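Long-range contacts in uncharacterized protein Tfu_2867 (Thermobifida fusca, PDB 2QE6), which is not functionally characterised but binds S-adenosylmethionine and is probably a methyltransferase with a Rossmann-like fold: residues W11-T22 with I112-G120; K126-T134 with N145-I153. The protein carries 1 engineered substitution. All coordinates share one frame; numbering follows the deposited sequence. Where two conformers were deposited one is given.

Helix 114-124 and strand 130-134 follow each other in the chain, and the two contacts lie along this path: interaction 1 on the start of the helix, interaction 2 on the strand. They touch where Leu117 packs against Val132 and Thr134. Interaction 1 is a surface contact in which the N-terminal loop lies over the helix beside the cofactor pocket; a hydroxyl-carboxylate bond and an aromatic pair flank an apolar strip. Interaction 2 is partly buried and joins the outermost parallel strand to helix 147-152. Across it the two segments meet through a ring stack and van der Waals packing, while the strand's backbone bonds go to strand 106-111.

Interaction 1: residues W11-T22 with I112-G120; sequences WPPPGLDFSKPT and IDPMVLTHG. With SAM (S-adenosylmethionine), chain F.
Beside the S-adenosylmethionine pocket of this Rossmann-like fold of the S-adenosylmethionine-dependent methyltransferase type, Thr22 and Asp113 bind each other where two helices begin, each residue being the N-cap of its own helix. Thr22 OG1 donates to Asp113 OD2 at 2.7 Å, approaching from above the carboxylate plane (36° out of it), and the same hydroxyl caps Arg25 N in helix 23-30. The other oxygen, Asp113 OD1, accepts from Met115 N at 2.9 Å and also meets the guanidinium of Arg25 in a salt bridge. Replacing Asp113 by an alanine would probably leave Thr22 OG1 without its acceptor, Met115 N uncapped and Arg25 without this counter-charge. The neighbouring Ile112 lines the cofactor pocket, its N lying 3.3 Å from SAM N3, and Asp111 just before it bonds the cofactor with its carboxylate.

Past the caps the contact turns apolar. Leu16 lowers CD1 to 3.8 Å from Met115 CA, while its CD2 branch leans on the Pro114 ring. The selenomethionine side chain of Met115 runs extended to SE and then bends at its last torsion (chi3 -75°), which brings CE to 3.5 Å from Pro12 CB and also against Pro13 CD. Phe37, in a loop outside the two segments, touches both Pro12 and Met115.

At the far end Trp11 turns the edge of its six-membered ring toward the face of His119 in a T-shaped pair, with centroids 5.0 Å apart and planes at 64°. Trp11 CZ2 leads this approach, 3.7 Å from His119 ND1, while the indole NE1 is hydrogen-bonded to Asp35. Further round the indole rim, near the ring plane, the Thr118 methyl CG2 stands 4.1 Å from Trp11 CZ3, and Thr118 OG1 bonds back to Pro114 O.

Interaction 2: residues K126-T134 with N145-I153; sequences KDPNTAVFT and NHPDVRRMI
Phe133 reaches from strand 130-134 to lay its ring on that of His146, just before helix 147-152. Its CB passes Asp148 OD2 at 3.8 Å, and the first torsion places CG between the backbone N and the carbonyl carbon (chi1 69°), turning the ring over the imidazole. There CG lies 3.6 Å from His146 CE1. On one side of the ring CD2 and then CE2 follow the imidazole, CE2 coming to 3.3 Å from His146 CD2. On the other, CD1 passes Asp148 OD2, and CE1 has Val149 CG2 at its edge, 3.9 Å away. Phe133 CZ, the far end of the ring, lies 3.5 Å from His146 CG. The result is a face-to-face stack of Phe133 on His146, ring centroids 3.5 Å apart and planes at 12°.

Pro147 CD covers the opposite imidazole face, and ND1 caps the helix by accepting from Asp148 N at 3.1 Å in the ring plane, so the imidazole is held against rotation. One turn on, Arg151 NE grips Asp148 OD1 at 3.2 Å in a salt bridge, and its NH2 lies near Ala131 CB.

The helix runs nearly antiparallel to the strand (157°), within the crossover connection leading on to strand 160-163. Strand 130-134 is the outermost of the parallel strands, bonded to strand 106-111, and Val132 on its other face packs against helix 114-124.

Interaction 1: residues W11-T22 with I112-G120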
# COMPACT_ATOMS: atom_id res chain seq x y z
N TRP A 11 24.67 -4.86 -4.83
CA TRP A 11 23.21 -4.77 -4.57
C TRP A 11 22.63 -5.97 -3.82
O TRP A 11 22.95 -7.09 -4.15
CB TRP A 11 22.41 -4.61 -5.88
CG TRP A 11 21.00 -4.17 -5.56
CD1 TRP A 11 19.90 -4.97 -5.36
CD2 TRP A 11 20.60 -2.84 -5.27
NE1 TRP A 11 18.82 -4.20 -4.98
CE2 TRP A 11 19.22 -2.88 -4.91
CE3 TRP A 11 21.27 -1.61 -5.25
CZ2 TRP A 11 18.49 -1.73 -4.57
CZ3 TRP A 11 20.54 -0.46 -4.92
CH2 TRP A 11 19.17 -0.54 -4.58
N PRO A 12 21.74 -5.76 -2.83
CA PRO A 12 21.32 -4.51 -2.22
C PRO A 12 22.51 -3.82 -1.55
O PRO A 12 23.53 -4.49 -1.30
CB PRO A 12 20.28 -4.93 -1.18
CG PRO A 12 19.88 -6.31 -1.52
CD PRO A 12 21.04 -6.92 -2.24
N PRO A 13 22.41 -2.50 -1.31
CA PRO A 13 23.63 -1.80 -0.88
C PRO A 13 24.04 -2.25 0.52
O PRO A 13 23.23 -2.15 1.44
CB PRO A 13 23.24 -0.30 -0.90
CG PRO A 13 21.89 -0.24 -1.59
CD PRO A 13 21.26 -1.59 -1.41
N PRO A 14 25.27 -2.77 0.67
CA PRO A 14 25.71 -3.32 1.96
C PRO A 14 25.62 -2.31 3.12
O PRO A 14 25.36 -2.71 4.25
CB PRO A 14 27.17 -3.70 1.70
CG PRO A 14 27.32 -3.76 0.24
CD PRO A 14 26.33 -2.82 -0.35
N GLY A 15 25.79 -1.02 2.83
CA GLY A 15 25.63 0.03 3.85
C GLY A 15 24.24 0.13 4.48
O GLY A 15 24.06 0.82 5.47
N LEU A 16 23.23 -0.52 3.88
CA LEU A 16 21.85 -0.49 4.41
C LEU A 16 21.51 -1.76 5.21
O LEU A 16 20.43 -1.84 5.80
CB LEU A 16 20.84 -0.32 3.26
CG LEU A 16 20.84 1.00 2.45
CD1 LEU A 16 19.81 0.97 1.31
CD2 LEU A 16 20.56 2.19 3.35
N ASP A 17 22.43 -2.72 5.24
CA ASP A 17 22.26 -3.99 5.99
C ASP A 17 22.74 -3.82 7.44
O ASP A 17 23.97 -3.84 7.70
CB ASP A 17 23.08 -5.11 5.30
CG ASP A 17 22.85 -6.50 5.92
OD1 ASP A 17 22.07 -6.63 6.90
OD2 ASP A 17 23.47 -7.48 5.42
N PHE A 18 21.80 -3.68 8.37
CA PHE A 18 22.14 -3.69 9.82
C PHE A 18 21.75 -5.01 10.49
O PHE A 18 21.53 -5.06 11.70
CB PHE A 18 21.47 -2.51 10.52
CG PHE A 18 21.86 -1.19 9.93
CD1 PHE A 18 21.16 -0.67 8.85
CD2 PHE A 18 22.95 -0.50 10.42
CE1 PHE A 18 21.54 0.54 8.27
CE2 PHE A 18 23.34 0.71 9.86
CZ PHE A 18 22.62 1.23 8.77
N SER A 19 21.65 -6.07 9.68
CA SER A 19 21.20 -7.37 10.14
C SER A 19 19.88 -7.25 10.89
O SER A 19 19.68 -7.90 11.91
CB SER A 19 22.28 -8.00 11.05
OG SER A 19 23.57 -7.89 10.47
N LYS A 20 19.01 -6.37 10.40
CA LYS A 20 17.68 -6.13 10.99
C LYS A 20 16.69 -6.17 9.80
O LYS A 20 16.94 -5.55 8.77
CB LYS A 20 17.60 -4.75 11.69
CG LYS A 20 18.30 -4.64 13.07
N PRO A 21 15.56 -6.88 9.95
CA PRO A 21 14.63 -6.82 8.81
C PRO A 21 13.93 -5.49 8.71
O PRO A 21 13.80 -4.80 9.71
CB PRO A 21 13.62 -7.92 9.13
CG PRO A 21 13.61 -8.03 10.61
CD PRO A 21 15.07 -7.75 11.03
N THR A 22 13.45 -5.14 7.52
CA THR A 22 12.52 -4.01 7.37
C THR A 22 11.23 -4.49 6.70
O THR A 22 11.22 -5.51 6.00
CB THR A 22 13.10 -2.88 6.53
OG1 THR A 22 12.95 -3.20 5.14
CG2 THR A 22 14.61 -2.63 6.82
N ILE A 112 9.43 4.83 4.00
CA ILE A 112 10.36 5.07 5.10
C ILE A 112 11.71 4.34 4.89
O ILE A 112 12.73 4.77 5.37
CB ILE A 112 9.71 4.67 6.46
CG1 ILE A 112 10.60 5.09 7.65
CG2 ILE A 112 9.38 3.17 6.50
CD1 ILE A 112 10.89 6.56 7.70
N ASP A 113 11.69 3.21 4.18
CA ASP A 113 12.90 2.45 3.88
C ASP A 113 13.71 3.21 2.85
O ASP A 113 13.26 3.34 1.75
CB ASP A 113 12.54 1.04 3.34
CG ASP A 113 13.72 0.08 3.34
OD1 ASP A 113 14.87 0.58 3.23
OD2 ASP A 113 13.50 -1.17 3.40
N PRO A 114 14.92 3.66 3.19
CA PRO A 114 15.79 4.31 2.22
C PRO A 114 16.13 3.49 0.99
O PRO A 114 16.51 4.06 -0.03
CB PRO A 114 17.06 4.59 3.01
CG PRO A 114 16.93 3.92 4.29
CD PRO A 114 15.53 3.60 4.53
N MSE A 115 16.05 2.16 1.06
CA MSE A 115 16.26 1.35 -0.12
C MSE A 115 15.27 1.65 -1.25
O MSE A 115 15.62 1.49 -2.42
CB MSE A 115 16.26 -0.16 0.18
CG MSE A 115 16.92 -0.95 -0.96
SE MSE A 115 16.84 -2.83 -0.57
CE MSE A 115 18.24 -2.81 0.78
N VAL A 116 14.06 2.07 -0.91
CA VAL A 116 13.02 2.42 -1.91
C VAL A 116 13.49 3.62 -2.72
O VAL A 116 13.52 3.60 -3.98
CB VAL A 116 11.62 2.67 -1.21
CG1 VAL A 116 10.56 3.16 -2.20
CG2 VAL A 116 11.13 1.41 -0.52
N LEU A 117 13.94 4.65 -2.02
CA LEU A 117 14.53 5.81 -2.71
C LEU A 117 15.77 5.43 -3.50
O LEU A 117 15.96 5.88 -4.63
CB LEU A 117 14.88 6.93 -1.73
CG LEU A 117 15.53 8.21 -2.29
CD1 LEU A 117 14.80 8.77 -3.55
CD2 LEU A 117 15.66 9.27 -1.18
N THR A 118 16.64 4.61 -2.91
CA THR A 118 17.86 4.26 -3.59
C THR A 118 17.63 3.48 -4.89
O THR A 118 18.29 3.73 -5.89
CB THR A 118 18.84 3.49 -2.68
OG1 THR A 118 18.99 4.25 -1.47
CG2 THR A 118 20.20 3.35 -3.35
N HIS A 119 16.69 2.54 -4.88
CA HIS A 119 16.40 1.75 -6.07
C HIS A 119 15.67 2.62 -7.10
O HIS A 119 16.01 2.62 -8.31
CB HIS A 119 15.55 0.51 -5.71
CG HIS A 119 15.57 -0.56 -6.76
ND1 HIS A 119 15.34 -1.89 -6.47
CD2 HIS A 119 15.85 -0.51 -8.09
CE1 HIS A 119 15.44 -2.60 -7.58
NE2 HIS A 119 15.76 -1.79 -8.58
N GLY A 120 14.71 3.38 -6.60
CA GLY A 120 13.74 4.11 -7.40
C GLY A 120 14.31 5.32 -8.11
O GLY A 120 13.91 5.61 -9.24
N SAM F . 2.12 -0.43 -0.62
CA SAM F . 2.88 -1.64 -1.11
C SAM F . 1.89 -2.73 -1.48
O SAM F . 2.18 -3.57 -2.32
OXT SAM F . 0.80 -2.80 -0.90
CB SAM F . 3.88 -2.27 -0.13
CG SAM F . 3.29 -2.86 1.16
SD SAM F . 4.49 -3.41 2.41
CE SAM F . 5.97 -2.99 1.46
C5' SAM F . 4.40 -1.93 3.43
C4' SAM F . 5.25 -0.69 3.10
O4' SAM F . 4.82 0.41 3.92
C3' SAM F . 6.75 -0.86 3.39
O3' SAM F . 7.53 -0.50 2.26
C2' SAM F . 7.06 0.02 4.59
O2' SAM F . 8.42 0.47 4.67
C1' SAM F . 5.99 1.09 4.41
N9 SAM F . 5.70 1.75 5.68
C8 SAM F . 5.18 1.21 6.86
N7 SAM F . 5.08 2.20 7.78
C5 SAM F . 5.52 3.36 7.19
C6 SAM F . 5.60 4.68 7.67
N6 SAM F . 5.24 4.95 8.95
N1 SAM F . 6.08 5.64 6.80
C2 SAM F . 6.47 5.34 5.48
N3 SAM F . 6.40 4.04 5.01
C4 SAM F . 5.91 3.08 5.87

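Interaction 2: residues K126-T134 with N145-I153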
# COMPACT_ATOMS: atom_id res chain seq x y z
N LYS A 126 14.34 9.54 -15.15
CA LYS A 126 13.91 9.61 -16.55
C LYS A 126 12.39 9.91 -16.75
O LYS A 126 11.94 10.15 -17.88
CB LYS A 126 14.27 8.29 -17.29
CG LYS A 126 15.76 7.96 -17.39
N ASP A 127 11.61 9.88 -15.67
CA ASP A 127 10.16 10.12 -15.74
C ASP A 127 9.78 11.42 -15.04
O ASP A 127 9.85 11.52 -13.83
CB ASP A 127 9.39 8.94 -15.14
CG ASP A 127 7.87 9.04 -15.36
OD1 ASP A 127 7.37 10.05 -15.92
OD2 ASP A 127 7.18 8.08 -14.94
N PRO A 128 9.37 12.44 -15.82
CA PRO A 128 9.07 13.70 -15.18
C PRO A 128 7.77 13.67 -14.40
O PRO A 128 7.53 14.58 -13.62
CB PRO A 128 8.95 14.67 -16.36
CG PRO A 128 8.53 13.84 -17.50
CD PRO A 128 9.15 12.49 -17.28
N ASN A 129 6.93 12.66 -14.62
CA ASN A 129 5.63 12.55 -13.91
C ASN A 129 5.62 11.61 -12.76
O ASN A 129 4.54 11.30 -12.23
CB ASN A 129 4.52 12.16 -14.87
CG ASN A 129 4.31 13.20 -15.96
OD1 ASN A 129 3.72 12.91 -16.98
ND2 ASN A 129 4.83 14.41 -15.76
N THR A 130 6.79 11.16 -12.35
CA THR A 130 6.86 10.20 -11.25
C THR A 130 8.02 10.60 -10.35
O THR A 130 9.10 10.92 -10.83
CB THR A 130 7.01 8.76 -11.79
OG1 THR A 130 6.02 8.52 -12.80
CG2 THR A 130 6.83 7.75 -10.70
N ALA A 131 7.80 10.62 -9.05
CA ALA A 131 8.81 11.04 -8.09
C ALA A 131 8.74 10.09 -6.90
O ALA A 131 7.72 9.43 -6.71
CB ALA A 131 8.56 12.48 -7.64
N VAL A 132 9.83 10.00 -6.14
CA VAL A 132 9.93 9.14 -4.97
C VAL A 132 10.66 9.87 -3.85
O VAL A 132 11.59 10.60 -4.11
CB VAL A 132 10.63 7.78 -5.29
CG1 VAL A 132 12.04 7.96 -5.77
CG2 VAL A 132 10.56 6.82 -4.07
N PHE A 133 10.24 9.70 -2.61
CA PHE A 133 11.04 10.20 -1.51
C PHE A 133 10.82 9.42 -0.22
O PHE A 133 9.84 8.67 -0.06
CB PHE A 133 10.87 11.72 -1.32
CG PHE A 133 9.51 12.17 -0.84
CD1 PHE A 133 8.47 12.44 -1.74
CD2 PHE A 133 9.28 12.39 0.52
CE1 PHE A 133 7.22 12.89 -1.28
CE2 PHE A 133 8.05 12.85 0.99
CZ PHE A 133 7.01 13.10 0.08
N THR A 134 11.78 9.59 0.70
CA THR A 134 11.75 8.90 1.99
C THR A 134 11.03 9.80 3.01
O THR A 134 11.31 10.97 3.11
CB THR A 134 13.18 8.55 2.44
OG1 THR A 134 13.83 7.82 1.39
CG2 THR A 134 13.19 7.71 3.72
N ASN A 145 3.55 18.72 2.39
CA ASN A 145 4.25 19.96 2.08
C ASN A 145 5.61 19.77 1.41
O ASN A 145 6.29 20.73 1.09
CB ASN A 145 4.33 20.80 3.35
CG ASN A 145 2.95 21.30 3.78
OD1 ASN A 145 2.35 22.14 3.12
ND2 ASN A 145 2.41 20.73 4.85
N HIS A 146 5.96 18.51 1.15
CA HIS A 146 7.22 18.16 0.52
C HIS A 146 7.28 18.73 -0.92
O HIS A 146 6.25 18.73 -1.62
CB HIS A 146 7.37 16.61 0.54
CG HIS A 146 8.75 16.13 0.23
ND1 HIS A 146 9.26 16.11 -1.05
CD2 HIS A 146 9.75 15.70 1.04
CE1 HIS A 146 10.51 15.67 -1.02
NE2 HIS A 146 10.83 15.41 0.24
N PRO A 147 8.46 19.26 -1.35
CA PRO A 147 8.58 19.80 -2.71
C PRO A 147 8.16 18.86 -3.84
O PRO A 147 7.67 19.33 -4.86
CB PRO A 147 10.09 20.14 -2.84
CG PRO A 147 10.74 19.63 -1.61
CD PRO A 147 9.70 19.42 -0.58
N ASP A 148 8.33 17.55 -3.66
CA ASP A 148 7.92 16.58 -4.68
C ASP A 148 6.42 16.55 -4.74
O ASP A 148 5.85 16.54 -5.84
CB ASP A 148 8.50 15.18 -4.46
CG ASP A 148 10.01 15.09 -4.77
OD1 ASP A 148 10.54 15.87 -5.59
OD2 ASP A 148 10.67 14.20 -4.20
N VAL A 149 5.77 16.57 -3.56
CA VAL A 149 4.31 16.67 -3.49
C VAL A 149 3.79 17.97 -4.07
O VAL A 149 2.91 17.95 -4.94
CB VAL A 149 3.78 16.42 -2.06
CG1 VAL A 149 2.30 16.73 -1.96
CG2 VAL A 149 4.02 14.99 -1.71
N ARG A 150 4.36 19.10 -3.62
CA ARG A 150 3.85 20.40 -4.05
C ARG A 150 4.05 20.67 -5.53
O ARG A 150 3.19 21.28 -6.17
CB ARG A 150 4.41 21.53 -3.17
CG ARG A 150 3.85 21.43 -1.73
CD ARG A 150 3.41 22.76 -1.14
NE ARG A 150 4.57 23.50 -0.64
CZ ARG A 150 4.66 24.12 0.54
NH1 ARG A 150 3.65 24.12 1.41
NH2 ARG A 150 5.78 24.75 0.86
N ARG A 151 5.14 20.16 -6.10
CA ARG A 151 5.36 20.33 -7.54
C ARG A 151 4.63 19.31 -8.41
O ARG A 151 4.52 19.51 -9.61
CB ARG A 151 6.85 20.33 -7.86
CG ARG A 151 7.47 18.96 -7.99
CD ARG A 151 9.01 19.01 -8.03
NE ARG A 151 9.55 17.64 -8.06
CZ ARG A 151 9.62 16.87 -9.16
NH1 ARG A 151 9.21 17.32 -10.35
NH2 ARG A 151 10.12 15.63 -9.06
N MSE A 152 4.12 18.22 -7.82
CA MSE A 152 3.48 17.13 -8.59
C MSE A 152 1.97 17.05 -8.45
O MSE A 152 1.29 16.67 -9.39
CB MSE A 152 4.04 15.78 -8.15
CG MSE A 152 5.49 15.58 -8.52
SE MSE A 152 5.63 15.04 -10.36
CE MSE A 152 7.00 13.75 -9.92
N ILE A 153 1.46 17.35 -7.27
CA ILE A 153 0.04 17.20 -6.98
C ILE A 153 -0.59 18.53 -6.62
O ILE A 153 -0.14 19.23 -5.72
CB ILE A 153 -0.17 16.19 -5.83
CG1 ILE A 153 0.51 14.85 -6.19
CG2 ILE A 153 -1.64 16.02 -5.54
CD1 ILE A 153 0.43 13.80 -5.14